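Local coordinates for protein spore germination lipase LipC (Metagenome, PDB 6NKD) that is probably a GDSL-family lipase that hydrolyses lipid esters, with a likely role in spore germination, at residues Leu8-Thr13 / Thr76-Gly81. Residues are numbered along the deposited sequence; the frame is centred on the assembly and turned at random.
Sequences LGDSLT and TITGCG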
loop_
_atom_site.group_PDB
_atom_site.type_symbol
_atom_site.label_atom_id
_atom_site.label_comp_id
_atom_site.label_asym_id
_atom_site.label_seq_id
_atom_site.Cartn_x
_atom_site.Cartn_y
_atom_site.Cartn_z
ATOM N N LEU A 8 -11.572 -17.296 1.175
ATOM C CA LEU A 8 -10.476 -17.395 2.124
ATOM C C LEU A 8 -9.214 -17.810 1.385
ATOM O O LEU A 8 -9.274 -18.547 0.398
ATOM C CB LEU A 8 -10.789 -18.413 3.228
ATOM C CG LEU A 8 -12.247 -18.473 3.685
ATOM C CD1 LEU A 8 -12.591 -19.866 4.185
ATOM C CD2 LEU A 8 -12.515 -17.431 4.759
ATOM N N GLY A 9 -8.073 -17.329 1.859
ATOM C CA GLY A 9 -6.816 -17.764 1.282
ATOM C C GLY A 9 -5.714 -16.743 1.508
ATOM O O GLY A 9 -5.774 -15.933 2.432
ATOM N N ASP A 10 -4.712 -16.812 0.633
ATOM C CA ASP A 10 -3.499 -16.019 0.773
ATOM C C ASP A 10 -3.489 -14.844 -0.196
ATOM O O ASP A 10 -4.498 -14.149 -0.347
ATOM C CB ASP A 10 -2.268 -16.908 0.565
ATOM C CG ASP A 10 -2.330 -17.708 -0.728
ATOM O OD1 ASP A 10 -1.327 -18.375 -1.064
ATOM O OD2 ASP A 10 -3.371 -17.660 -1.418
ATOM N N SER A 11 -2.352 -14.612 -0.856
ATOM C CA SER A 11 -2.225 -13.448 -1.727
ATOM C C SER A 11 -3.086 -13.575 -2.977
ATOM O O SER A 11 -3.485 -12.557 -3.555
ATOM C CB SER A 11 -0.760 -13.236 -2.112
ATOM O OG SER A 11 -0.198 -14.414 -2.663
ATOM N N LEU A 12 -3.382 -14.802 -3.410
ATOM C CA LEU A 12 -4.224 -14.979 -4.590
ATOM C C LEU A 12 -5.636 -14.469 -4.337
ATOM O O LEU A 12 -6.219 -13.783 -5.186
ATOM C CB LEU A 12 -4.254 -16.451 -5.005
ATOM C CG LEU A 12 -2.923 -17.139 -5.328
ATOM C CD1 LEU A 12 -3.164 -18.435 -6.091
ATOM C CD2 LEU A 12 -2.001 -16.214 -6.105
ATOM N N THR A 13 -6.202 -14.790 -3.169
ATOM C CA THR A 13 -7.525 -14.283 -2.819
ATOM C C THR A 13 -7.501 -12.774 -2.608
ATOM O O THR A 13 -8.504 -12.096 -2.862
ATOM C CB THR A 13 -8.046 -14.996 -1.570
ATOM O OG1 THR A 13 -7.988 -16.413 -1.767
ATOM C CG2 THR A 13 -9.489 -14.598 -1.277
ATOM N N THR A 76 -14.438 -20.353 -1.601
ATOM C CA THR A 76 -13.199 -20.587 -2.330
ATOM C C THR A 76 -12.024 -20.487 -1.371
ATOM O O THR A 76 -11.998 -19.615 -0.495
ATOM C CB THR A 76 -13.021 -19.592 -3.481
ATOM O OG1 THR A 76 -13.128 -18.253 -2.982
ATOM C CG2 THR A 76 -14.075 -19.824 -4.551
ATOM N N ILE A 77 -11.054 -21.385 -1.532
ATOM C CA ILE A 77 -9.898 -21.459 -0.648
ATOM C C ILE A 77 -8.635 -21.517 -1.495
ATOM O O ILE A 77 -8.563 -22.283 -2.461
ATOM C CB ILE A 77 -9.970 -22.676 0.294
ATOM C CG1 ILE A 77 -11.278 -22.666 1.087
ATOM C CG2 ILE A 77 -8.779 -22.688 1.240
ATOM C CD1 ILE A 77 -11.415 -23.819 2.053
ATOM N N THR A 78 -7.647 -20.700 -1.136
ATOM C CA THR A 78 -6.319 -20.758 -1.726
ATOM C C THR A 78 -5.293 -20.902 -0.611
ATOM O O THR A 78 -5.548 -20.536 0.539
ATOM C CB THR A 78 -6.000 -19.508 -2.566
ATOM O OG1 THR A 78 -5.916 -18.359 -1.714
ATOM C CG2 THR A 78 -7.075 -19.278 -3.612
ATOM N N GLY A 79 -4.135 -21.445 -0.956
ATOM C CA GLY A 79 -3.081 -21.600 0.026
ATOM C C GLY A 79 -1.980 -22.499 -0.486
ATOM O O GLY A 79 -2.035 -23.029 -1.600
ATOM N N CYS A 80 -0.962 -22.649 0.365
ATOM C CA CYS A 80 0.236 -23.464 0.176
ATOM C C CYS A 80 1.148 -22.943 -0.931
ATOM O O CYS A 80 2.183 -23.565 -1.199
ATOM C CB CYS A 80 -0.096 -24.937 -0.106
ATOM S SG CYS A 80 1.148 -26.126 0.446
ATOM N N GLY A 81 0.810 -21.824 -1.576
ATOM C CA GLY A 81 1.677 -21.290 -2.613
ATOM C C GLY A 81 3.007 -20.785 -2.078
ATOM O O GLY A 81 4.045 -20.947 -2.725
#
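D10 and T78 each turn the polar end of the side chain in between their own backbone N and carbonyl carbon (chi1 52° and 66°), and this brings OD2 of D10 to 2.7 Å from OG1 of T78. The threonine hydroxyl donates to the carboxylate oxygen from its anti side, about 30° out of the carboxylate plane. T13 reaches the same hydroxyl from the first helical turn, its OG1 2.8 Å from OG1 of T78; its one proton could go there or, more weakly, to the carbonyl of L8. OD2 of D10 also accepts a weak N-cap bond from L12 N (3.5 Å), so one carboxylate oxygen links the start of helix 11-14 to the loop that follows strand 74-77. With alanine in place of D10, the T78 hydroxyl would probably lose its acceptor and the helix start its side-chain cap. Behind this cluster the strands pair in parallel: L8 N donates to T76 O at 2.9 Å, almost straight, and T78 N returns a more bent bond to L8 O at 3.1 Å. On one face of the sheet the L8 and I77 side chains touch lightly, CD1 to CG1 4.4 Å. At G9 a side chain would run into OG1 of T78, and the backbone conformation would press a CB against the preceding carbonyl O, which glycine avoids. The nucleophile S11, assigned by similarity, follows D10 directly and hydrogen-bonds through OG to H189. G9-D10-S11-L12 is the GDSL motif of an SGNH hydrolase, at the C-terminal end of inner strand 3-9 of the parallel sheet.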